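Local coordinates for Blr3880 protein (Bradyrhizobium japonicum, PDB 2OOD) that probably catalyses the zinc-dependent hydrolytic deamination of guanine to xanthine and ammonia, the first step of guanine degradation, at residues 83-88 against 121-126; 102-107 against 173-178; 148-153 against 160-165; 167-172 against 246-251; 192-195 against 199-202. One frame throughout, in Å; residues are numbered along the deposited sequence.

Interaction 1 of 5, residues 83-88 against 121-126; sequences PQTRVL and KRFLDA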
# COMPACT_ATOMS: atom_id res chain seq x y z
N PRO A 83 14.31 -16.98 2.91
CA PRO A 83 15.54 -16.29 3.27
C PRO A 83 15.53 -14.77 3.09
O PRO A 83 16.54 -14.12 3.35
CB PRO A 83 16.59 -16.98 2.40
CG PRO A 83 15.82 -17.28 1.17
CD PRO A 83 14.50 -17.80 1.69
N GLN A 84 14.41 -14.21 2.67
CA GLN A 84 14.33 -12.77 2.49
C GLN A 84 13.52 -12.09 3.59
O GLN A 84 13.29 -10.87 3.56
CB GLN A 84 13.75 -12.45 1.12
CG GLN A 84 14.70 -12.76 -0.01
CD GLN A 84 14.06 -12.63 -1.37
OE1 GLN A 84 13.24 -11.75 -1.59
NE2 GLN A 84 14.44 -13.50 -2.30
N THR A 85 13.10 -12.89 4.57
CA THR A 85 12.31 -12.43 5.71
C THR A 85 12.85 -11.18 6.39
O THR A 85 12.08 -10.36 6.88
CB THR A 85 12.23 -13.54 6.79
OG1 THR A 85 11.54 -14.68 6.25
CG2 THR A 85 11.51 -13.04 8.02
N ARG A 86 14.17 -11.04 6.42
CA ARG A 86 14.79 -9.91 7.10
C ARG A 86 15.14 -8.72 6.23
O ARG A 86 15.51 -7.67 6.75
CB ARG A 86 16.05 -10.40 7.82
CG ARG A 86 16.62 -9.44 8.83
CD ARG A 86 17.80 -10.07 9.54
NE ARG A 86 18.23 -9.27 10.67
CZ ARG A 86 19.25 -9.57 11.47
NH1 ARG A 86 19.95 -10.68 11.25
NH2 ARG A 86 19.56 -8.78 12.49
N VAL A 87 15.01 -8.86 4.91
CA VAL A 87 15.38 -7.78 4.00
C VAL A 87 14.28 -7.31 3.04
O VAL A 87 14.56 -7.00 1.88
CB VAL A 87 16.63 -8.19 3.18
CG1 VAL A 87 17.83 -8.32 4.10
CG2 VAL A 87 16.38 -9.51 2.47
N LEU A 88 13.04 -7.22 3.52
CA LEU A 88 11.93 -6.82 2.65
C LEU A 88 11.71 -5.36 2.28
O LEU A 88 10.64 -5.01 1.79
CB LEU A 88 10.61 -7.39 3.20
CG LEU A 88 10.23 -7.39 4.68
CD1 LEU A 88 10.73 -6.17 5.38
CD2 LEU A 88 8.73 -7.47 4.77
N LYS A 121 11.77 -19.61 11.90
CA LYS A 121 10.90 -19.35 13.03
C LYS A 121 10.19 -18.01 12.83
O LYS A 121 8.96 -17.91 12.95
CB LYS A 121 11.72 -19.31 14.31
CG LYS A 121 10.91 -19.08 15.57
CD LYS A 121 11.73 -18.32 16.62
CE LYS A 121 10.95 -18.14 17.92
NZ LYS A 121 9.59 -17.55 17.71
N ARG A 122 10.96 -16.97 12.52
CA ARG A 122 10.40 -15.64 12.31
C ARG A 122 9.53 -15.57 11.06
O ARG A 122 8.54 -14.84 11.01
CB ARG A 122 11.52 -14.62 12.23
CG ARG A 122 12.23 -14.42 13.54
CD ARG A 122 13.55 -13.74 13.33
NE ARG A 122 14.21 -13.42 14.59
CZ ARG A 122 13.76 -12.54 15.47
NH1 ARG A 122 12.63 -11.87 15.24
NH2 ARG A 122 14.44 -12.31 16.59
N PHE A 123 9.92 -16.34 10.05
CA PHE A 123 9.19 -16.40 8.80
C PHE A 123 7.77 -16.92 9.05
O PHE A 123 6.80 -16.29 8.65
CB PHE A 123 9.93 -17.32 7.83
CG PHE A 123 9.22 -17.57 6.53
CD1 PHE A 123 9.15 -16.58 5.57
CD2 PHE A 123 8.66 -18.81 6.26
CE1 PHE A 123 8.53 -16.82 4.34
CE2 PHE A 123 8.04 -19.07 5.04
CZ PHE A 123 7.97 -18.07 4.08
N LEU A 124 7.67 -18.06 9.72
CA LEU A 124 6.37 -18.66 10.01
C LEU A 124 5.55 -17.85 11.02
O LEU A 124 4.32 -17.83 10.95
CB LEU A 124 6.54 -20.10 10.49
CG LEU A 124 7.02 -21.07 9.40
CD1 LEU A 124 7.36 -22.41 9.99
CD2 LEU A 124 5.94 -21.22 8.35
N ASP A 125 6.21 -17.18 11.96
CA ASP A 125 5.48 -16.37 12.93
C ASP A 125 4.84 -15.19 12.20
O ASP A 125 3.67 -14.89 12.40
CB ASP A 125 6.41 -15.82 14.03
CG ASP A 125 6.88 -16.89 14.99
OD1 ASP A 125 6.39 -18.03 14.94
OD2 ASP A 125 7.77 -16.58 15.82
N ALA A 126 5.61 -14.52 11.34
CA ALA A 126 5.11 -13.39 10.58
C ALA A 126 3.92 -13.80 9.72
O ALA A 126 2.95 -13.05 9.59
CB ALA A 126 6.21 -12.81 9.71
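Thr85 and Phe123 bring the two backbones together, with 5.9 Å between Thr85 CA and Phe123 CA. Thr85 belongs to a type I beta turn from Gln84 to Val87, closed by Val87 N bonding to Gln84 O at 3.0 Å, in the loop that follows strand 70-81; Phe123 lies within helix 113-129. The side chain of Thr85 points at the helix and splits its work between two branches. Its hydroxyl meets the ring of Phe123 at the edge, near the ring plane, with Thr85 OG1 3.1 Å from Phe123 CD1 and 3.5 Å from Phe123 CB. CG anti to the backbone N (chi1 175°) carries the Phe123 ring alongside the threonine, and the two side chains cross at about a right angle. The methyl CG2 of Thr85 instead rests on the helix backbone, 4.2 Å from Phe123 CA, with Arg122 flanking it more loosely. The polar bond of the hydroxyl goes to Leu82 O in its own loop, while Arg122 makes a salt bridge with Glu118 and a cation-pi contact with Trp420 of the second subunit. With a valine here, Leu82 O would probably lose its hydroxyl partner and the loop one of its internal ties. Chemically, then, the threonine faces two ways: its hydrogen bond ties the loop just beyond the zinc ligand His81 to itself, and it meets Phe123 and the helix backbone by van der Waals contact, while Arg86 of the same loop bonds to Tyr115 on that helix.

Interaction 2 of 5, residues 102-107 against 173-178; sequences SIYPEE and AEFIDT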
# COMPACT_ATOMS: atom_id res chain seq x y z
N SER A 102 21.08 -6.53 -2.59
CA SER A 102 20.45 -6.80 -1.30
C SER A 102 19.99 -8.21 -0.92
O SER A 102 19.87 -8.53 0.26
CB SER A 102 19.26 -5.86 -1.15
OG SER A 102 19.58 -4.57 -1.61
N ILE A 103 19.73 -9.05 -1.91
CA ILE A 103 19.22 -10.38 -1.62
C ILE A 103 20.25 -11.49 -1.40
O ILE A 103 20.23 -12.16 -0.37
CB ILE A 103 18.18 -10.78 -2.71
CG1 ILE A 103 16.80 -10.24 -2.32
CG2 ILE A 103 18.10 -12.29 -2.85
CD1 ILE A 103 16.80 -8.85 -1.71
N TYR A 104 21.15 -11.69 -2.35
CA TYR A 104 22.14 -12.76 -2.22
C TYR A 104 23.01 -12.64 -0.96
O TYR A 104 23.24 -13.64 -0.28
CB TYR A 104 22.99 -12.82 -3.49
CG TYR A 104 22.19 -13.18 -4.73
CD1 TYR A 104 22.37 -12.49 -5.92
CD2 TYR A 104 21.25 -14.21 -4.71
CE1 TYR A 104 21.64 -12.82 -7.07
CE2 TYR A 104 20.52 -14.55 -5.85
CZ TYR A 104 20.71 -13.85 -7.03
OH TYR A 104 19.99 -14.19 -8.17
N PRO A 105 23.49 -11.43 -0.63
CA PRO A 105 24.31 -11.37 0.58
C PRO A 105 23.59 -11.82 1.85
O PRO A 105 24.24 -12.19 2.83
CB PRO A 105 24.77 -9.90 0.63
CG PRO A 105 23.79 -9.18 -0.25
CD PRO A 105 23.52 -10.16 -1.36
N GLU A 106 22.26 -11.81 1.84
CA GLU A 106 21.46 -12.22 3.00
C GLU A 106 21.09 -13.69 2.94
O GLU A 106 21.16 -14.40 3.94
CB GLU A 106 20.19 -11.38 3.10
CG GLU A 106 19.14 -11.85 4.10
CD GLU A 106 19.56 -11.66 5.55
OE1 GLU A 106 20.43 -10.80 5.83
OE2 GLU A 106 18.99 -12.37 6.43
N GLU A 107 20.68 -14.15 1.76
CA GLU A 107 20.29 -15.54 1.58
C GLU A 107 21.44 -16.51 1.81
O GLU A 107 21.23 -17.68 2.16
CB GLU A 107 19.72 -15.75 0.17
CG GLU A 107 18.38 -15.08 -0.02
CD GLU A 107 17.65 -15.57 -1.25
OE1 GLU A 107 17.80 -16.76 -1.59
OE2 GLU A 107 16.92 -14.77 -1.85
N ALA A 173 29.58 -16.70 -6.85
CA ALA A 173 30.10 -18.06 -6.94
C ALA A 173 29.86 -18.85 -5.66
O ALA A 173 29.58 -20.06 -5.72
CB ALA A 173 31.59 -18.02 -7.27
N GLU A 174 29.97 -18.19 -4.51
CA GLU A 174 29.76 -18.87 -3.24
C GLU A 174 28.29 -19.19 -2.99
O GLU A 174 27.96 -19.98 -2.09
CB GLU A 174 30.31 -18.04 -2.06
CG GLU A 174 29.69 -16.66 -1.92
CD GLU A 174 30.42 -15.60 -2.76
OE1 GLU A 174 30.95 -15.94 -3.86
OE2 GLU A 174 30.46 -14.42 -2.30
N PHE A 175 27.41 -18.58 -3.78
CA PHE A 175 25.98 -18.81 -3.63
C PHE A 175 25.40 -19.81 -4.63
O PHE A 175 24.47 -20.54 -4.30
CB PHE A 175 25.20 -17.50 -3.76
CG PHE A 175 23.72 -17.65 -3.49
CD1 PHE A 175 23.26 -17.90 -2.20
CD2 PHE A 175 22.80 -17.58 -4.53
CE1 PHE A 175 21.88 -18.08 -1.95
CE2 PHE A 175 21.42 -17.76 -4.29
CZ PHE A 175 20.96 -18.01 -3.00
N ILE A 176 25.93 -19.84 -5.85
CA ILE A 176 25.39 -20.78 -6.83
C ILE A 176 25.90 -22.19 -6.53
O ILE A 176 26.86 -22.37 -5.80
CB ILE A 176 25.78 -20.38 -8.29
CG1 ILE A 176 27.30 -20.37 -8.48
CG2 ILE A 176 25.22 -19.01 -8.62
CD1 ILE A 176 27.81 -21.59 -9.22
N ASP A 177 25.22 -23.19 -7.08
CA ASP A 177 25.66 -24.56 -6.86
C ASP A 177 25.37 -25.43 -8.07
O ASP A 177 24.34 -25.30 -8.74
CB ASP A 177 25.00 -25.15 -5.61
CG ASP A 177 25.65 -26.48 -5.16
OD1 ASP A 177 26.76 -26.81 -5.65
OD2 ASP A 177 25.06 -27.18 -4.30
N THR A 178 26.32 -26.31 -8.35
CA THR A 178 26.28 -27.26 -9.45
C THR A 178 24.96 -27.96 -9.73
O THR A 178 24.23 -28.33 -8.81
CB THR A 178 27.34 -28.34 -9.20
OG1 THR A 178 28.60 -27.87 -9.68
CG2 THR A 178 26.96 -29.64 -9.85
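Tyr104 and Glu107, on the last turn of helix 95-107, meet Phe175 from the long loop after strand 160-166, where the helix that supplies Leu95, Trp98 and Leu99 to the guanine pocket packs against a residue of that loop. The helix is kinked around Pro105, and Ile103 O accepts from both Glu106 N and Glu107 N. Phe175 enters with CG anti to its backbone N (chi1 -175°), which sends the ring between the two helix residues. The CD2-CE2 side of the ring lies against Tyr104: Phe175 CE2 is 3.6 Å from Tyr104 CD2, the centroids are 5.1 Å apart and the planes meet at 41°, an oblique aromatic pair. The CE1-CZ side turns to Glu107, with Glu107 CB 3.8 Å from Phe175 CE1 and Glu107 OE1 3.7 Å from Phe175 CZ. Carboxylate and ring planes are nearly perpendicular, at 84°. The charge of Glu107 is answered away from the phenyl group, by a salt bridge of OE2 with Arg206 and a hydrogen bond of OE2 with Gln84 NE2. Side chain to side chain, Glu107 is about 5 Å from the zinc ligand His81, and the side chain of Tyr104 is about 5 Å from the bound guanine. Excursions after two barrel strands, 70-81 and 160-166, thus pack together beside the zinc and guanine site, consistent with the TIM-barrel amidohydrolase fold, whose active site is built from such loops.

Interaction 3 of 5, residues 148-153 against 160-165; sequences ELFEEA and VIAGLT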
# COMPACT_ATOMS: atom_id res chain seq x y z
N GLU A 148 15.26 -26.96 7.55
CA GLU A 148 14.73 -26.26 8.71
C GLU A 148 13.30 -25.77 8.51
O GLU A 148 12.52 -25.73 9.46
CB GLU A 148 15.62 -25.07 9.08
CG GLU A 148 16.98 -25.46 9.65
CD GLU A 148 16.87 -26.41 10.84
OE1 GLU A 148 16.03 -26.15 11.73
OE2 GLU A 148 17.62 -27.40 10.88
N LEU A 149 12.95 -25.42 7.27
CA LEU A 149 11.60 -24.94 6.97
C LEU A 149 10.56 -26.05 7.04
O LEU A 149 9.51 -25.89 7.65
CB LEU A 149 11.55 -24.28 5.58
CG LEU A 149 10.12 -23.95 5.11
CD1 LEU A 149 9.52 -22.87 5.98
CD2 LEU A 149 10.15 -23.51 3.67
N PHE A 150 10.86 -27.17 6.41
CA PHE A 150 9.92 -28.29 6.43
C PHE A 150 9.70 -28.80 7.85
O PHE A 150 8.57 -29.13 8.23
CB PHE A 150 10.45 -29.44 5.57
CG PHE A 150 10.13 -29.30 4.11
CD1 PHE A 150 8.81 -29.17 3.69
CD2 PHE A 150 11.14 -29.35 3.16
CE1 PHE A 150 8.49 -29.10 2.33
CE2 PHE A 150 10.84 -29.27 1.79
CZ PHE A 150 9.51 -29.15 1.38
N GLU A 151 10.76 -28.88 8.63
CA GLU A 151 10.66 -29.38 9.99
C GLU A 151 9.90 -28.49 10.96
O GLU A 151 9.12 -28.99 11.77
CB GLU A 151 12.06 -29.72 10.51
CG GLU A 151 12.47 -31.14 10.12
CD GLU A 151 13.97 -31.35 10.07
OE1 GLU A 151 14.68 -30.87 10.98
OE2 GLU A 151 14.44 -32.01 9.11
N GLU A 152 10.09 -27.18 10.87
CA GLU A 152 9.37 -26.26 11.75
C GLU A 152 7.91 -26.21 11.29
O GLU A 152 7.02 -25.92 12.07
CB GLU A 152 9.99 -24.86 11.69
CG GLU A 152 9.23 -23.82 12.50
CD GLU A 152 9.09 -24.19 13.96
OE1 GLU A 152 9.73 -25.17 14.39
OE2 GLU A 152 8.34 -23.51 14.69
N ALA A 153 7.69 -26.51 10.01
CA ALA A 153 6.34 -26.52 9.47
C ALA A 153 5.61 -27.72 10.04
O ALA A 153 4.40 -27.69 10.26
CB ALA A 153 6.37 -26.58 7.94
N VAL A 160 2.56 -26.85 3.56
CA VAL A 160 3.50 -25.94 2.94
C VAL A 160 4.17 -26.54 1.72
O VAL A 160 4.52 -27.72 1.72
CB VAL A 160 4.60 -25.55 3.96
CG1 VAL A 160 5.72 -24.82 3.26
CG2 VAL A 160 4.01 -24.69 5.06
N ILE A 161 4.33 -25.73 0.67
CA ILE A 161 4.99 -26.15 -0.57
C ILE A 161 6.36 -25.50 -0.56
O ILE A 161 6.47 -24.29 -0.41
CB ILE A 161 4.28 -25.63 -1.85
CG1 ILE A 161 2.76 -25.74 -1.73
CG2 ILE A 161 4.73 -26.45 -3.05
CD1 ILE A 161 2.24 -27.13 -1.89
N ALA A 162 7.42 -26.29 -0.71
CA ALA A 162 8.76 -25.72 -0.73
C ALA A 162 9.78 -26.65 -1.37
O ALA A 162 9.45 -27.78 -1.75
CB ALA A 162 9.19 -25.37 0.69
N GLY A 163 11.01 -26.18 -1.51
CA GLY A 163 12.04 -27.01 -2.11
C GLY A 163 13.36 -26.29 -2.29
O GLY A 163 13.43 -25.07 -2.15
N LEU A 164 14.40 -27.05 -2.61
CA LEU A 164 15.72 -26.49 -2.83
C LEU A 164 15.67 -25.58 -4.05
O LEU A 164 15.31 -26.02 -5.15
CB LEU A 164 16.74 -27.62 -3.07
CG LEU A 164 18.19 -27.18 -3.24
CD1 LEU A 164 18.71 -26.54 -1.96
CD2 LEU A 164 19.02 -28.38 -3.62
N THR A 165 16.01 -24.32 -3.86
CA THR A 165 15.98 -23.34 -4.95
C THR A 165 17.31 -23.28 -5.70
O THR A 165 18.22 -22.55 -5.30
CB THR A 165 15.64 -21.95 -4.40
OG1 THR A 165 14.36 -21.99 -3.76
CG2 THR A 165 15.61 -20.93 -5.52
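Apolar contacts join Leu149, Phe150 and Ala153 to Val160 and Ala162. Helix 148-153 runs almost exactly antiparallel to strand 160-162, at 172°, with the short axes 9.7 Å apart. Ala162 sits at the centre: Ala162 CB is 3.6 Å from Leu149 CD2, and Phe150 CZ approaches the same methyl at 3.9 Å. One turn further along the helix, Ala153 CB faces Val160 CG2 at 4.2 Å, the branch that stands beside the backbone N of its valine. The second kind of contact is aromatic to backbone. The ring of Phe150 presents its edge to the strand, Phe150 CZ lying 3.4 Å from Ala162 O and Phe150 CE1 4.2 Å from Val160 O, both oxygens near the ring plane. That ring is also stacked on Tyr193, and helix 179-193 therefore shares in holding it. Together the two elements are the closing half of a beta-alpha-beta unit of the barrel, strand 132-138, helix 143-156, strand 160-166. The chemistry is that of a buried, apolar interface: the alanines Ala153 and Ala162 meet larger apolar partners, while the weakly positive rim of the phenyl ring is likely to suit the carbonyl oxygens it faces.

Interaction 4 of 5, residues 167-172 against 246-251; sequences IDRNAP and LVEHPD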
# COMPACT_ATOMS: atom_id res chain seq x y z
N ILE A 167 20.19 -22.34 -8.33
CA ILE A 167 20.62 -21.14 -9.04
C ILE A 167 21.97 -21.50 -9.66
O ILE A 167 22.92 -21.88 -8.97
CB ILE A 167 20.74 -19.92 -8.08
CG1 ILE A 167 21.24 -18.69 -8.84
CG2 ILE A 167 21.66 -20.24 -6.93
CD1 ILE A 167 20.19 -18.05 -9.70
N ASP A 168 22.04 -21.35 -10.98
CA ASP A 168 23.20 -21.73 -11.78
C ASP A 168 24.13 -20.60 -12.27
O ASP A 168 25.34 -20.64 -12.05
CB ASP A 168 22.69 -22.52 -12.99
CG ASP A 168 23.60 -23.64 -13.36
OD1 ASP A 168 23.20 -24.50 -14.18
OD2 ASP A 168 24.73 -23.65 -12.83
N ARG A 169 23.55 -19.62 -12.96
CA ARG A 169 24.28 -18.48 -13.52
C ARG A 169 23.86 -17.17 -12.86
O ARG A 169 22.95 -17.13 -12.03
CB ARG A 169 23.98 -18.33 -15.01
CG ARG A 169 23.86 -19.61 -15.81
CD ARG A 169 23.16 -19.31 -17.13
NE ARG A 169 23.49 -20.29 -18.17
CZ ARG A 169 22.97 -20.31 -19.40
NH1 ARG A 169 22.07 -19.40 -19.79
NH2 ARG A 169 23.36 -21.25 -20.26
N ASN A 170 24.53 -16.10 -13.27
CA ASN A 170 24.23 -14.75 -12.80
C ASN A 170 24.05 -14.53 -11.29
O ASN A 170 23.18 -13.77 -10.88
CB ASN A 170 23.00 -14.23 -13.54
CG ASN A 170 23.24 -14.06 -15.04
OD1 ASN A 170 24.22 -13.42 -15.44
ND2 ASN A 170 22.36 -14.62 -15.87
N ALA A 171 24.89 -15.17 -10.49
CA ALA A 171 24.84 -15.01 -9.03
C ALA A 171 26.22 -15.29 -8.47
O ALA A 171 27.03 -15.96 -9.10
CB ALA A 171 23.82 -15.97 -8.43
N PRO A 172 26.53 -14.77 -7.26
CA PRO A 172 27.85 -15.00 -6.67
C PRO A 172 28.28 -16.47 -6.74
O PRO A 172 27.44 -17.38 -6.71
CB PRO A 172 27.66 -14.51 -5.23
CG PRO A 172 26.68 -13.40 -5.39
CD PRO A 172 25.67 -13.99 -6.35
N LEU A 246 16.30 -14.36 -22.90
CA LEU A 246 16.32 -14.75 -24.31
C LEU A 246 17.75 -14.73 -24.83
O LEU A 246 18.04 -15.27 -25.89
CB LEU A 246 15.44 -13.83 -25.15
CG LEU A 246 13.94 -14.07 -24.94
CD1 LEU A 246 13.15 -13.11 -25.83
CD2 LEU A 246 13.57 -15.53 -25.26
N VAL A 247 18.63 -14.10 -24.06
CA VAL A 247 20.04 -14.06 -24.43
C VAL A 247 20.69 -15.32 -23.85
O VAL A 247 21.38 -16.05 -24.57
CB VAL A 247 20.74 -12.78 -23.88
CG1 VAL A 247 22.24 -12.85 -24.12
CG2 VAL A 247 20.17 -11.55 -24.57
N GLU A 248 20.44 -15.58 -22.57
CA GLU A 248 20.99 -16.77 -21.90
C GLU A 248 20.40 -18.06 -22.50
O GLU A 248 20.93 -19.16 -22.28
CB GLU A 248 20.65 -16.74 -20.41
CG GLU A 248 21.10 -15.51 -19.64
CD GLU A 248 22.58 -15.53 -19.31
OE1 GLU A 248 23.07 -16.62 -18.91
OE2 GLU A 248 23.24 -14.46 -19.42
N HIS A 249 19.29 -17.91 -23.22
CA HIS A 249 18.61 -19.04 -23.86
C HIS A 249 18.22 -18.61 -25.27
O HIS A 249 17.03 -18.37 -25.58
CB HIS A 249 17.36 -19.44 -23.06
CG HIS A 249 17.68 -19.99 -21.71
ND1 HIS A 249 18.25 -21.24 -21.53
CD2 HIS A 249 17.56 -19.46 -20.47
CE1 HIS A 249 18.46 -21.44 -20.24
NE2 HIS A 249 18.05 -20.38 -19.58
N PRO A 250 19.23 -18.52 -26.15
CA PRO A 250 19.13 -18.12 -27.56
C PRO A 250 18.23 -19.00 -28.42
O PRO A 250 17.72 -18.57 -29.45
CB PRO A 250 20.58 -18.14 -28.03
CG PRO A 250 21.16 -19.26 -27.24
CD PRO A 250 20.59 -19.01 -25.85
N ASP A 251 18.02 -20.23 -27.97
CA ASP A 251 17.21 -21.17 -28.74
C ASP A 251 15.74 -21.21 -28.35
O ASP A 251 15.04 -22.17 -28.70
CB ASP A 251 17.80 -22.57 -28.60
CG ASP A 251 17.94 -22.99 -27.14
OD1 ASP A 251 18.61 -22.25 -26.36
OD2 ASP A 251 17.37 -24.05 -26.78
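Arg169 and Glu248 lie alongside one another, running opposite ways, and this pair carries the polar bonds of the contact. The arginine chain is extended from CG to NE and carries the guanidinium beyond the carboxylate to the backbone at the end of helix 239-248. There Arg169 NH1 gives a nearly straight hydrogen bond to Glu248 O, 2.7 Å long with an angle of 168° at the hydrogen. The acceptor lies in the guanidinium plane, whereas the donor is tilted 30° from the carbonyl plane. Glu248 bends back at chi2 (-78°), bringing OE1 beside the CD-to-NH1 end of Arg169; Arg169 NH1 and Glu248 OE1 form a salt bridge at 3.1 Å whose hydrogen bond is weak, and Glu248 OE1 also lies 3.2 Å from Arg169 CD. A single nitrogen thus serves both ends of one glutamate. Arg169 NH1 also stands 4.1 Å above the plane of the His249 ring, offset toward its rim. Asn170 and Glu248 reach toward each other from opposite directions, Asn170 ND2 lying 3.6 Å from Glu248 CD, but the amide spends its hydrogen bond on Phe209 O. Were Arg169 a leucine, Glu248 O and the glutamate charge would probably be left without their shared partner and the carboxylate set free to swing. The carbonyl lies at the helix's C-terminal end, where a positive group is likely to be electrostatically welcome. This arginine joins the loop after strand 160-166 to the C-terminal end of helix 239-248, on the active-site side of this amidohydrolase TIM barrel.

Interaction 5 of 5, residues 192-195 against 199-202; sequences QYHD and NLYA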
# COMPACT_ATOMS: atom_id res chain seq x y z
N GLN A 192 12.97 -37.33 1.94
CA GLN A 192 12.65 -36.98 3.32
C GLN A 192 11.38 -36.20 3.59
O GLN A 192 10.75 -36.40 4.63
CB GLN A 192 13.80 -36.20 3.95
CG GLN A 192 15.03 -37.02 4.26
CD GLN A 192 15.91 -36.33 5.28
OE1 GLN A 192 15.40 -35.71 6.23
NE2 GLN A 192 17.23 -36.44 5.10
N TYR A 193 10.98 -35.32 2.67
CA TYR A 193 9.82 -34.49 2.94
C TYR A 193 8.57 -34.57 2.09
O TYR A 193 7.46 -34.47 2.63
CB TYR A 193 10.27 -33.04 2.99
CG TYR A 193 11.43 -32.83 3.94
CD1 TYR A 193 11.24 -32.89 5.31
CD2 TYR A 193 12.70 -32.56 3.46
CE1 TYR A 193 12.30 -32.69 6.19
CE2 TYR A 193 13.77 -32.35 4.33
CZ TYR A 193 13.56 -32.41 5.70
OH TYR A 193 14.61 -32.18 6.57
N HIS A 194 8.70 -34.74 0.79
CA HIS A 194 7.49 -34.76 -0.02
C HIS A 194 6.38 -35.71 0.45
O HIS A 194 6.58 -36.91 0.62
CB HIS A 194 7.81 -35.05 -1.49
CG HIS A 194 6.60 -34.93 -2.38
ND1 HIS A 194 5.87 -33.77 -2.47
CD2 HIS A 194 5.95 -35.85 -3.13
CE1 HIS A 194 4.81 -33.97 -3.23
NE2 HIS A 194 4.83 -35.23 -3.64
N ASP A 195 5.20 -35.13 0.65
CA ASP A 195 4.01 -35.87 1.06
C ASP A 195 4.12 -36.60 2.40
O ASP A 195 3.47 -37.63 2.61
CB ASP A 195 3.59 -36.84 -0.04
CG ASP A 195 2.13 -37.26 0.09
OD1 ASP A 195 1.29 -36.37 0.36
OD2 ASP A 195 1.83 -38.46 -0.09
N ASN A 199 3.53 -31.66 4.35
CA ASN A 199 4.61 -31.10 3.52
C ASN A 199 4.54 -31.55 2.06
O ASN A 199 4.37 -32.74 1.78
CB ASN A 199 5.98 -31.47 4.08
CG ASN A 199 6.30 -30.78 5.40
OD1 ASN A 199 6.06 -29.58 5.55
ND2 ASN A 199 6.85 -31.52 6.35
N LEU A 200 4.69 -30.61 1.13
CA LEU A 200 4.67 -30.89 -0.30
C LEU A 200 5.93 -30.30 -0.92
O LEU A 200 6.29 -29.16 -0.62
CB LEU A 200 3.43 -30.27 -0.94
CG LEU A 200 2.10 -30.81 -0.40
CD1 LEU A 200 0.94 -30.04 -0.98
CD2 LEU A 200 1.98 -32.29 -0.73
N TYR A 201 6.60 -31.06 -1.78
CA TYR A 201 7.84 -30.59 -2.40
C TYR A 201 7.69 -29.98 -3.79
O TYR A 201 6.92 -30.47 -4.62
CB TYR A 201 8.85 -31.73 -2.49
CG TYR A 201 10.25 -31.25 -2.75
CD1 TYR A 201 11.06 -30.82 -1.71
CD2 TYR A 201 10.75 -31.19 -4.04
CE1 TYR A 201 12.34 -30.32 -1.95
CE2 TYR A 201 12.03 -30.69 -4.29
CZ TYR A 201 12.82 -30.26 -3.24
OH TYR A 201 14.07 -29.73 -3.49
N ALA A 202 8.45 -28.92 -4.06
CA ALA A 202 8.39 -28.28 -5.37
C ALA A 202 9.78 -28.16 -5.99
O ALA A 202 10.67 -27.55 -5.40
CB ALA A 202 7.76 -26.90 -5.25
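His194 and Leu200 bring the backbones to 4.8 Å between their CA atoms, where the chain leaves helix 179-193 and doubles back into strand 199-205. A weak bond from Asp195 N to Asn199 O, 2.8 Å long, bridges the turn. The firmer link comes from the imidazole: His194 CG lies anti to the backbone N (chi1 -174°), which swings the ring toward the strand, and Tyr201 N donates to His194 ND1 at 2.9 Å with an angle of 171°. That N-H arrives at the ring edge, only 11° out of its plane. Since ND1 accepts here and NE2 bonds to Asp228 OD2, the proton is probably on NE2, and both ring nitrogens are held, fixing the ring's rotation. This turn is the return from helix to strand in the beta-alpha-beta unit of strand 160-166, helix 179-193 and strand 199-205, away from the zinc and guanine sites. Beside the hydrogen bond, Tyr201 CB packs on His194 CB at 3.6 Å, while Leu200 CD2 approaches His194 CE1 at 4.1 Å. Asn199 sets its CB 3.6 Å from Tyr193 O and directs its amide to Ser154 OG. The Tyr201 ring runs on away from residues 192-195, its hydroxyl hydrogen-bonded to Leu164 N.

How the interactions relate
From the N terminus, interaction 1 closes the first loop, bringing helix 113-129 back to the loop after strand 70-81. Interaction 2 opens inside that loop and ends beyond it, so the two cross; they also touch. Interaction 3 is a short closure nested within interaction 2, joining a barrel helix to its next strand, and Leu124 of interaction 1 packs on its helix. Interaction 4 crosses interaction 2 in turn, starting before residues 173-178 and reaching on to helix 239-248, while interaction 5 nests inside it. Interactions 3 and 5, with centres about 8 Å apart, serve the neighbouring strands 160-166 and 199-205; interactions 2 and 4 tie together the loops near the pocket.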